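Local coordinates for endoglucanase CEL5A (Eubacterium cellulosolvens, PDB 4AFM), which probably binds xyloglucan and related beta-glucans through a non-catalytic carbohydrate binding module, the part modelled here, serving a family 5 glycoside hydrolase, at residues K43-A54 against M118-S129; A54-R62 against I71-Y79. All blocks are in the same frame, centred on the assembly; numbering follows the deposited sequence.

Contact 1: residues K43-A54 against M118-S129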
loop_
_atom_site.group_PDB
_atom_site.type_symbol
_atom_site.label_atom_id
_atom_site.label_comp_id
_atom_site.label_asym_id
_atom_site.label_seq_id
_atom_site.Cartn_x
_atom_site.Cartn_y
_atom_site.Cartn_z
ATOM N N LYS A 43 -3.342 -2.887 17.494
ATOM C CA LYS A 43 -4.735 -2.643 17.967
ATOM C C LYS A 43 -5.592 -3.840 17.648
ATOM O O LYS A 43 -5.265 -4.678 16.834
ATOM C CB LYS A 43 -5.272 -1.394 17.261
ATOM C CG LYS A 43 -4.430 -0.170 17.613
ATOM C CD LYS A 43 -4.891 1.248 17.312
ATOM C CE LYS A 43 -6.194 1.505 18.034
ATOM N NZ LYS A 43 -5.945 2.013 19.427
ATOM N N ASN A 44 -6.787 -3.904 18.283
ATOM C CA ASN A 44 -7.743 -4.881 17.846
ATOM C C ASN A 44 -8.365 -4.328 16.618
ATOM O O ASN A 44 -8.551 -3.079 16.535
ATOM C CB ASN A 44 -8.810 -5.088 18.931
ATOM C CG ASN A 44 -9.500 -6.376 18.713
ATOM O OD1 ASN A 44 -9.142 -7.260 17.866
ATOM N ND2 ASN A 44 -10.609 -6.546 19.480
ATOM N N PHE A 45 -8.293 -5.047 15.571
ATOM C CA PHE A 45 -8.787 -4.544 14.265
ATOM C C PHE A 45 -9.552 -5.587 13.509
ATOM O O PHE A 45 -9.516 -6.802 13.835
ATOM C CB PHE A 45 -7.581 -4.101 13.419
ATOM C CG PHE A 45 -6.624 -5.194 12.983
ATOM C CD1 PHE A 45 -6.944 -5.994 11.832
ATOM C CD2 PHE A 45 -5.451 -5.494 13.651
ATOM C CE1 PHE A 45 -6.112 -7.007 11.512
ATOM C CE2 PHE A 45 -4.646 -6.517 13.328
ATOM C CZ PHE A 45 -4.958 -7.304 12.199
ATOM N N GLU A 46 -10.299 -5.107 12.522
ATOM C CA GLU A 46 -10.832 -5.977 11.482
ATOM C C GLU A 46 -10.491 -5.393 10.168
ATOM O O GLU A 46 -10.236 -4.169 10.048
ATOM C CB GLU A 46 -12.337 -6.151 11.580
ATOM C CG GLU A 46 -13.120 -4.904 11.661
ATOM C CD GLU A 46 -14.581 -5.162 11.982
ATOM O OE1 GLU A 46 -14.933 -6.257 12.544
ATOM O OE2 GLU A 46 -15.349 -4.195 11.640
ATOM N N ILE A 47 -10.378 -6.253 9.177
ATOM C CA ILE A 47 -10.176 -5.810 7.801
ATOM C C ILE A 47 -11.456 -6.092 7.035
ATOM O O ILE A 47 -11.949 -7.285 7.096
ATOM C CB ILE A 47 -8.968 -6.560 7.209
ATOM C CG1 ILE A 47 -7.658 -6.099 7.953
ATOM C CG2 ILE A 47 -8.835 -6.297 5.679
ATOM C CD1 ILE A 47 -6.483 -6.906 7.608
ATOM N N LYS A 48 -12.011 -5.180 6.340
ATOM C CA LYS A 48 -13.230 -5.403 5.589
ATOM C C LYS A 48 -12.943 -5.118 4.140
ATOM O O LYS A 48 -12.316 -4.086 3.770
ATOM C CB LYS A 48 -14.315 -4.436 6.042
ATOM C CG LYS A 48 -14.598 -4.641 7.539
ATOM C CD LYS A 48 -15.860 -3.915 7.901
ATOM C CE LYS A 48 -15.558 -2.584 8.427
ATOM N NZ LYS A 48 -16.692 -2.371 9.392
ATOM N N VAL A 49 -13.425 -5.961 3.247
ATOM C CA VAL A 49 -13.128 -5.837 1.801
ATOM C C VAL A 49 -14.444 -5.861 1.033
ATOM O O VAL A 49 -15.202 -6.889 1.195
ATOM C CB VAL A 49 -12.221 -7.015 1.338
ATOM C CG1 VAL A 49 -11.895 -6.809 -0.132
ATOM C CG2 VAL A 49 -10.940 -7.091 2.150
ATOM N N ASP A 50 -14.729 -4.892 0.245
ATOM C CA ASP A 50 -15.875 -4.939 -0.680
ATOM C C ASP A 50 -15.377 -5.561 -1.933
ATOM O O ASP A 50 -14.403 -5.046 -2.584
ATOM C CB ASP A 50 -16.408 -3.558 -0.935
ATOM C CG ASP A 50 -16.970 -2.872 0.290
ATOM O OD1 ASP A 50 -17.181 -3.466 1.345
ATOM O OD2 ASP A 50 -17.176 -1.617 0.153
ATOM N N TYR A 51 -16.006 -6.640 -2.388
ATOM C CA TYR A 51 -15.486 -7.463 -3.514
ATOM C C TYR A 51 -16.621 -8.131 -4.215
ATOM O O TYR A 51 -17.717 -8.290 -3.634
ATOM C CB TYR A 51 -14.462 -8.495 -3.019
ATOM C CG TYR A 51 -15.064 -9.657 -2.315
ATOM C CD1 TYR A 51 -15.657 -9.477 -1.031
ATOM C CD2 TYR A 51 -15.144 -10.923 -2.921
ATOM C CE1 TYR A 51 -16.328 -10.550 -0.433
ATOM C CE2 TYR A 51 -15.782 -11.964 -2.273
ATOM C CZ TYR A 51 -16.341 -11.748 -1.032
ATOM O OH TYR A 51 -17.013 -12.815 -0.399
ATOM N N SER A 52 -16.331 -8.615 -5.393
ATOM C CA SER A 52 -17.256 -9.537 -6.103
ATOM C C SER A 52 -16.458 -10.331 -7.083
ATOM O O SER A 52 -15.334 -9.979 -7.464
ATOM C CB SER A 52 -18.369 -8.822 -6.692
ATOM O OG SER A 52 -18.025 -8.019 -7.709
ATOM N N GLY A 53 -17.041 -11.427 -7.624
ATOM C CA GLY A 53 -16.560 -12.106 -8.786
ATOM C C GLY A 53 -15.850 -13.406 -8.501
ATOM O O GLY A 53 -15.730 -14.254 -9.377
ATOM N N ALA A 54 -15.310 -13.559 -7.296
ATOM C CA ALA A 54 -14.579 -14.774 -6.887
ATOM C C ALA A 54 -14.676 -14.791 -5.385
ATOM O O ALA A 54 -14.831 -13.776 -4.735
ATOM C CB ALA A 54 -13.118 -14.720 -7.327
HETATM N N MSE A 118 -11.833 -11.442 -9.919
HETATM C CA MSE A 118 -12.331 -10.742 -8.738
HETATM C C MSE A 118 -12.134 -9.258 -8.906
HETATM O O MSE A 118 -11.078 -8.812 -9.380
HETATM C CB MSE A 118 -11.578 -11.302 -7.486
HETATM C CG MSE A 118 -12.212 -10.857 -6.200
HETATM SE SE MSE A 118 -11.455 -11.704 -4.644
HETATM C CE MSE A 118 -9.757 -10.769 -4.527
ATOM N N THR A 119 -13.043 -8.444 -8.452
ATOM C CA THR A 119 -12.876 -7.007 -8.387
ATOM C C THR A 119 -13.050 -6.569 -6.932
ATOM O O THR A 119 -14.067 -6.924 -6.285
ATOM C CB THR A 119 -13.871 -6.216 -9.270
ATOM O OG1 THR A 119 -13.514 -6.649 -10.624
ATOM C CG2 THR A 119 -13.702 -4.746 -9.192
ATOM N N VAL A 120 -12.074 -5.848 -6.405
ATOM C CA VAL A 120 -12.158 -5.240 -5.105
ATOM C C VAL A 120 -12.424 -3.765 -5.291
ATOM O O VAL A 120 -11.644 -3.104 -6.034
ATOM C CB VAL A 120 -10.842 -5.527 -4.343
ATOM C CG1 VAL A 120 -10.785 -4.663 -3.063
ATOM C CG2 VAL A 120 -10.718 -7.019 -3.996
ATOM N N THR A 121 -13.375 -3.223 -4.588
ATOM C CA THR A 121 -13.673 -1.793 -4.661
ATOM C C THR A 121 -13.274 -1.028 -3.419
ATOM O O THR A 121 -13.155 0.190 -3.461
ATOM C CB THR A 121 -15.162 -1.560 -4.999
ATOM O OG1 THR A 121 -15.962 -2.234 -4.005
ATOM C CG2 THR A 121 -15.514 -2.101 -6.381
ATOM N N LYS A 122 -13.087 -1.698 -2.268
ATOM C CA LYS A 122 -12.704 -0.981 -1.044
ATOM C C LYS A 122 -12.071 -1.944 -0.071
ATOM O O LYS A 122 -12.539 -3.090 0.044
ATOM C CB LYS A 122 -13.935 -0.307 -0.435
ATOM C CG LYS A 122 -13.532 0.722 0.587
ATOM C CD LYS A 122 -14.794 1.539 1.041
ATOM C CE LYS A 122 -14.387 2.758 1.790
ATOM N NZ LYS A 122 -15.538 3.662 2.198
ATOM N N ILE A 123 -11.048 -1.509 0.622
ATOM C CA ILE A 123 -10.429 -2.250 1.728
ATOM C C ILE A 123 -10.289 -1.282 2.861
ATOM O O ILE A 123 -9.709 -0.184 2.680
ATOM C CB ILE A 123 -9.056 -2.824 1.352
ATOM C CG1 ILE A 123 -9.131 -3.712 0.102
ATOM C CG2 ILE A 123 -8.452 -3.559 2.514
ATOM C CD1 ILE A 123 -7.786 -4.223 -0.405
ATOM N N VAL A 124 -10.826 -1.643 4.009
ATOM C CA VAL A 124 -10.706 -0.756 5.212
ATOM C C VAL A 124 -10.232 -1.537 6.373
ATOM O O VAL A 124 -10.503 -2.765 6.560
ATOM C CB VAL A 124 -12.052 -0.152 5.570
ATOM C CG1 VAL A 124 -12.579 0.681 4.464
ATOM C CG2 VAL A 124 -12.977 -1.170 5.977
ATOM N N ALA A 125 -9.381 -0.931 7.170
ATOM C CA ALA A 125 -9.017 -1.433 8.516
ATOM C C ALA A 125 -9.793 -0.632 9.509
ATOM O O ALA A 125 -9.796 0.608 9.493
ATOM C CB ALA A 125 -7.530 -1.288 8.778
ATOM N N SER A 126 -10.456 -1.277 10.442
ATOM C CA SER A 126 -11.270 -0.633 11.484
ATOM C C SER A 126 -10.688 -1.073 12.823
ATOM O O SER A 126 -10.529 -2.277 13.022
ATOM C CB SER A 126 -12.746 -1.156 11.403
ATOM O OG SER A 126 -13.299 -0.541 10.248
ATOM N N TYR A 127 -10.550 -0.232 13.772
ATOM C CA TYR A 127 -10.204 -0.647 15.116
ATOM C C TYR A 127 -11.408 -0.868 15.971
ATOM O O TYR A 127 -12.363 -0.112 15.835
ATOM C CB TYR A 127 -9.353 0.460 15.762
ATOM C CG TYR A 127 -8.077 0.792 15.019
ATOM C CD1 TYR A 127 -7.234 -0.238 14.575
ATOM C CD2 TYR A 127 -7.702 2.079 14.805
ATOM C CE1 TYR A 127 -6.058 0.086 13.947
ATOM C CE2 TYR A 127 -6.459 2.422 14.204
ATOM C CZ TYR A 127 -5.651 1.360 13.762
ATOM O OH TYR A 127 -4.454 1.707 13.144
ATOM N N THR A 128 -11.416 -1.939 16.699
ATOM C CA THR A 128 -12.534 -2.418 17.514
ATOM C C THR A 128 -12.121 -2.357 19.000
ATOM O O THR A 128 -12.972 -2.557 19.850
ATOM C CB THR A 128 -12.929 -3.865 17.065
ATOM O OG1 THR A 128 -11.763 -4.710 17.138
ATOM C CG2 THR A 128 -13.381 -3.885 15.600
ATOM N N SER A 129 -10.823 -2.234 19.268
ATOM C CA SER A 129 -10.267 -1.406 20.376
ATOM C C SER A 129 -10.277 0.096 20.004
ATOM O O SER A 129 -9.335 0.849 20.287
ATOM C CB SER A 129 -8.855 -1.865 20.893
ATOM O OG SER A 129 -7.744 -1.758 19.972
HETATM O O HOH W 1 -11.909 -7.215 15.903
HETATM O O HOH W 2 -17.040 -0.439 -2.296
HETATM O O HOH W 3 -16.717 -5.633 -7.079
#
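Phe45 to Ser52 pair with Thr119 to Tyr127 as neighbouring antiparallel strands, their N-to-C directions 158° apart, in one sheet of the module's beta-sandwich; the register slips by one residue at a beta bulge. Alternate residues face inward, toward strand 56-62 of the other sheet, and here the fit is close. Val49 is turned so that CG1 stands anti to its backbone N (chi1 -177°), which brings CG1 to 3.8 Å from Val120 CG1 and 4.2 Å from Ile123 CG1. Beside them Tyr51 CB rests against Val120 CG2, while the Tyr51 ring leads away from the pair. Selenomethionine Met118, in one of two conformers, brings SE to 4.1 Å from Tyr51 CD2, a Met-aromatic contact oblique to the ring.

The bulge sits opposite Asp50: its N donates to Lys122 O and its O accepts from Thr121 N. The price is Lys122 N, buried with no polar partner in the model. The outward face is covered at Val124 and Ser126, each with two conformers: Val124 CG2 lies 3.5 Å from Lys48 CB, and Ser126 OG bonds to Asp4. Around Asp50 and Ser52 it gives way to solvent. Asp50 and Lys122 run side by side, Asp50 OD2 3.5 Å from Lys122 CB yet 5.9 Å from Lys122 NZ, too far for a salt bridge. Instead a water links Asp50 OD2 to Thr121 OG1, while OD1 bonds to Thr84. A second water joins Ser52 OG to Thr119 O.

At the other end, Lys43 lays its chain across Tyr127 in a CH-pi contact; with CD 3.5 Å above the ring centre, the bend at chi3 keeps CE over the same face. Tyr127 OH bonds to Asp40 N. Just beyond the strand ends, Asn44 N donates to Ser129 OG over 2.9 Å, at 159°.

Contact 2: residues A54-R62 against I71-Y79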
loop_
_atom_site.group_PDB
_atom_site.type_symbol
_atom_site.label_atom_id
_atom_site.label_comp_id
_atom_site.label_asym_id
_atom_site.label_seq_id
_atom_site.Cartn_x
_atom_site.Cartn_y
_atom_site.Cartn_z
ATOM N N ALA A 54 -15.310 -13.559 -7.296
ATOM C CA ALA A 54 -14.579 -14.774 -6.887
ATOM C C ALA A 54 -14.676 -14.791 -5.385
ATOM O O ALA A 54 -14.831 -13.776 -4.735
ATOM C CB ALA A 54 -13.118 -14.720 -7.327
ATOM N N ASP A 55 -14.415 -15.981 -4.846
ATOM C CA ASP A 55 -14.200 -16.045 -3.395
ATOM C C ASP A 55 -12.859 -15.459 -3.013
ATOM O O ASP A 55 -11.953 -15.376 -3.856
ATOM C CB ASP A 55 -14.406 -17.472 -2.902
ATOM C CG ASP A 55 -15.922 -17.860 -2.960
ATOM O OD1 ASP A 55 -16.747 -17.134 -2.452
ATOM O OD2 ASP A 55 -16.101 -18.882 -3.752
ATOM N N ILE A 56 -12.752 -14.984 -1.802
ATOM C CA ILE A 56 -11.650 -14.155 -1.354
ATOM C C ILE A 56 -10.988 -14.782 -0.174
ATOM O O ILE A 56 -11.618 -15.389 0.721
ATOM C CB ILE A 56 -12.147 -12.727 -1.060
ATOM C CG1 ILE A 56 -10.976 -11.741 -0.898
ATOM C CG2 ILE A 56 -13.080 -12.699 0.147
ATOM C CD1 ILE A 56 -11.442 -10.309 -0.849
ATOM N N VAL A 57 -9.670 -14.638 -0.060
ATOM C CA VAL A 57 -8.912 -15.003 1.156
ATOM C C VAL A 57 -7.982 -13.872 1.547
ATOM O O VAL A 57 -7.548 -13.074 0.721
ATOM C CB VAL A 57 -8.143 -16.345 1.035
ATOM C CG1 VAL A 57 -9.107 -17.494 0.821
ATOM C CG2 VAL A 57 -7.144 -16.275 -0.108
ATOM N N LEU A 58 -7.607 -13.884 2.812
ATOM C CA LEU A 58 -6.611 -12.991 3.387
ATOM C C LEU A 58 -5.459 -13.861 3.805
ATOM O O LEU A 58 -5.644 -14.942 4.446
ATOM C CB LEU A 58 -7.200 -12.235 4.584
ATOM C CG LEU A 58 -6.217 -11.314 5.325
ATOM C CD1 LEU A 58 -5.806 -10.151 4.436
ATOM C CD2 LEU A 58 -6.956 -10.807 6.599
ATOM N N ILE A 59 -4.234 -13.487 3.519
ATOM C CA ILE A 59 -2.954 -14.222 3.806
ATOM C C ILE A 59 -2.190 -13.383 4.812
ATOM O O ILE A 59 -1.871 -12.211 4.443
ATOM C CB ILE A 59 -2.057 -14.423 2.523
ATOM C CG1 ILE A 59 -2.814 -14.999 1.331
ATOM C CG2 ILE A 59 -0.824 -15.230 2.873
ATOM C CD1 ILE A 59 -3.536 -16.303 1.589
ATOM N N PHE A 60 -1.794 -13.881 5.962
ATOM C CA PHE A 60 -0.692 -13.328 6.773
ATOM C C PHE A 60 0.423 -14.310 6.685
ATOM O O PHE A 60 0.160 -15.545 6.981
ATOM C CB PHE A 60 -1.115 -13.116 8.220
ATOM C CG PHE A 60 -1.760 -11.783 8.508
ATOM C CD1 PHE A 60 -2.777 -11.232 7.672
ATOM C CD2 PHE A 60 -1.335 -11.084 9.593
ATOM C CE1 PHE A 60 -3.331 -9.988 8.032
ATOM C CE2 PHE A 60 -1.950 -9.841 9.925
ATOM C CZ PHE A 60 -2.886 -9.290 9.114
ATOM N N ALA A 61 1.638 -13.944 6.310
ATOM C CA ALA A 61 2.716 -14.925 6.141
ATOM C C ALA A 61 3.964 -14.458 6.785
ATOM O O ALA A 61 4.294 -13.248 6.836
ATOM C CB ALA A 61 2.933 -15.303 4.676
ATOM N N ARG A 62 4.756 -15.442 7.235
ATOM C CA ARG A 62 6.140 -15.246 7.707
ATOM C C ARG A 62 6.993 -16.176 6.934
ATOM O O ARG A 62 6.730 -17.392 6.865
ATOM C CB ARG A 62 6.203 -15.591 9.214
ATOM C CG ARG A 62 7.637 -15.454 9.761
ATOM C CD ARG A 62 7.692 -15.847 11.238
ATOM N NE ARG A 62 7.623 -17.327 11.324
ATOM C CZ ARG A 62 7.431 -17.992 12.481
ATOM N NH1 ARG A 62 7.134 -17.358 13.606
ATOM N NH2 ARG A 62 7.487 -19.313 12.460
ATOM N N ILE A 71 5.137 -19.504 8.020
ATOM C CA ILE A 71 3.705 -19.477 8.353
ATOM C C ILE A 71 2.971 -19.011 7.154
ATOM O O ILE A 71 3.363 -17.943 6.528
ATOM C CB ILE A 71 3.410 -18.517 9.501
ATOM C CG1 ILE A 71 4.170 -18.982 10.792
ATOM C CG2 ILE A 71 1.894 -18.442 9.773
ATOM C CD1 ILE A 71 4.065 -17.934 11.899
ATOM N N TRP A 72 1.982 -19.730 6.653
ATOM C CA TRP A 72 1.101 -19.248 5.572
ATOM C C TRP A 72 -0.316 -19.264 6.116
ATOM O O TRP A 72 -1.012 -20.350 6.076
ATOM C CB TRP A 72 1.282 -20.100 4.350
ATOM C CG TRP A 72 0.479 -19.585 3.145
ATOM C CD1 TRP A 72 -0.759 -20.062 2.767
ATOM C CD2 TRP A 72 0.885 -18.560 2.204
ATOM N NE1 TRP A 72 -1.159 -19.395 1.603
ATOM C CE2 TRP A 72 -0.212 -18.482 1.266
ATOM C CE3 TRP A 72 1.971 -17.768 2.055
ATOM C CZ2 TRP A 72 -0.152 -17.604 0.149
ATOM C CZ3 TRP A 72 2.031 -16.853 0.990
ATOM C CH2 TRP A 72 0.934 -16.797 0.050
ATOM N N ALA A 73 -0.728 -18.225 6.736
ATOM C CA ALA A 73 -2.055 -18.117 7.534
ATOM C C ALA A 73 -3.091 -17.721 6.439
ATOM O O ALA A 73 -3.309 -16.426 6.320
ATOM C CB ALA A 73 -1.944 -17.268 8.685
ATOM N N GLN A 74 -3.606 -18.569 5.667
ATOM C CA GLN A 74 -4.615 -18.327 4.655
ATOM C C GLN A 74 -5.961 -18.408 5.362
ATOM O O GLN A 74 -6.300 -19.547 5.904
ATOM C CB GLN A 74 -4.474 -19.270 3.589
ATOM C CG GLN A 74 -5.430 -19.151 2.507
ATOM C CD GLN A 74 -5.021 -19.985 1.384
ATOM O OE1 GLN A 74 -3.909 -20.127 0.926
ATOM N NE2 GLN A 74 -6.047 -20.697 0.906
ATOM N N ILE A 75 -6.733 -17.365 5.358
ATOM C CA ILE A 75 -7.994 -17.382 6.047
ATOM C C ILE A 75 -9.087 -16.945 5.144
ATOM O O ILE A 75 -9.039 -16.019 4.348
ATOM C CB ILE A 75 -8.199 -16.778 7.335
ATOM C CG1 ILE A 75 -7.733 -15.392 7.146
ATOM C CG2 ILE A 75 -7.378 -17.426 8.457
ATOM C CD1 ILE A 75 -8.201 -14.503 8.342
ATOM N N SER A 76 -10.167 -17.698 5.334
ATOM C CA SER A 76 -11.458 -17.294 4.726
ATOM C C SER A 76 -12.057 -16.216 5.601
ATOM O O SER A 76 -11.733 -16.062 6.710
ATOM C CB SER A 76 -12.372 -18.542 4.580
ATOM O OG SER A 76 -12.416 -18.997 5.846
ATOM N N PRO A 77 -13.063 -15.484 5.041
ATOM C CA PRO A 77 -13.705 -14.442 5.876
ATOM C C PRO A 77 -14.271 -14.987 7.169
ATOM O O PRO A 77 -14.825 -16.092 7.167
ATOM C CB PRO A 77 -14.842 -14.001 4.920
ATOM C CG PRO A 77 -14.293 -14.250 3.507
ATOM C CD PRO A 77 -13.537 -15.519 3.670
ATOM N N TYR A 78 -14.165 -14.225 8.210
ATOM C CA TYR A 78 -14.924 -14.556 9.411
ATOM C C TYR A 78 -16.379 -14.647 9.011
ATOM O O TYR A 78 -17.093 -15.624 9.442
ATOM C CB TYR A 78 -14.666 -13.515 10.448
ATOM C CG TYR A 78 -15.318 -13.781 11.788
ATOM C CD1 TYR A 78 -15.400 -15.025 12.345
ATOM C CD2 TYR A 78 -15.991 -12.750 12.400
ATOM C CE1 TYR A 78 -16.106 -15.210 13.626
ATOM C CE2 TYR A 78 -16.594 -12.877 13.684
ATOM C CZ TYR A 78 -16.654 -14.088 14.199
ATOM O OH TYR A 78 -17.319 -14.227 15.463
ATOM N N TYR A 79 -16.905 -13.719 8.235
ATOM C CA TYR A 79 -18.174 -13.849 7.559
ATOM C C TYR A 79 -18.173 -12.899 6.403
ATOM O O TYR A 79 -17.366 -11.936 6.334
ATOM C CB TYR A 79 -19.374 -13.586 8.529
ATOM C CG TYR A 79 -19.358 -12.192 9.084
ATOM C CD1 TYR A 79 -18.629 -11.915 10.259
ATOM C CD2 TYR A 79 -20.029 -11.158 8.468
ATOM C CE1 TYR A 79 -18.609 -10.589 10.741
ATOM C CE2 TYR A 79 -20.026 -9.848 8.995
ATOM C CZ TYR A 79 -19.305 -9.645 10.141
ATOM O OH TYR A 79 -19.245 -8.291 10.636
#
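Leu58 and Phe60 pair with Ile75 and Ala73 on the buried face, Leu58 CB lying 4.1 Å from Ile75 CG1; helix 89-96 and Phe87 cover this side. On the other face Ala61 CB approaches Trp72 CE3 at 3.7 Å, and Ile59, which has two conformers, in one of them sets CG2 over a face of the six-membered ring. Trp72 NE1 donates to Gln74 OE1 across 2.9 Å, in the indole plane and on a lone pair of the amide oxygen, which would resist turning of both groups. Between them Ala73 centres an inverse gamma turn.

At the polar edge Ile71 CD1 sits 3.4 Å above the centre of the Arg62 guanidinium, whose plane is swung over by the bend at chi3 (76°). NH1 makes a salt bridge to Asp103 and NH2 bonds to Pro69 O. A leucine in place of Arg62 would probably leave Asp103 without its charged mate and Ile71 CD1 without the flat surface it rests on. The whole is an antiparallel beta hairpin at the edge of a sandwich sheet, its exposed Trp72 consistent with the aromatic sugar-binding platforms of carbohydrate binding modules.

Overall arrangement
Contacts 1 and 2 lie in the two facing sheets of the sandwich, their centres about 12 Å apart. Strand 45-52 runs on through Ala54, common to both, into strand 56-62, so the chain steps from one sheet to the other there. Ile56 joins the two: its CG2 lies 3.6 Å from Tyr51 CZ, its CD1 is equally near Val49 CG1, and its CG1 is 3.8 Å from Met118 SE. Thus the inner face of contact 1 packs on the start of contact 2. The likely glycan-binding side belongs to contact 2, with exposed Trp72 and, touching Gln74, Trp24. Bound acetate lies near Trp72 but also near Asp50 of contact 1, so it does not decide the site.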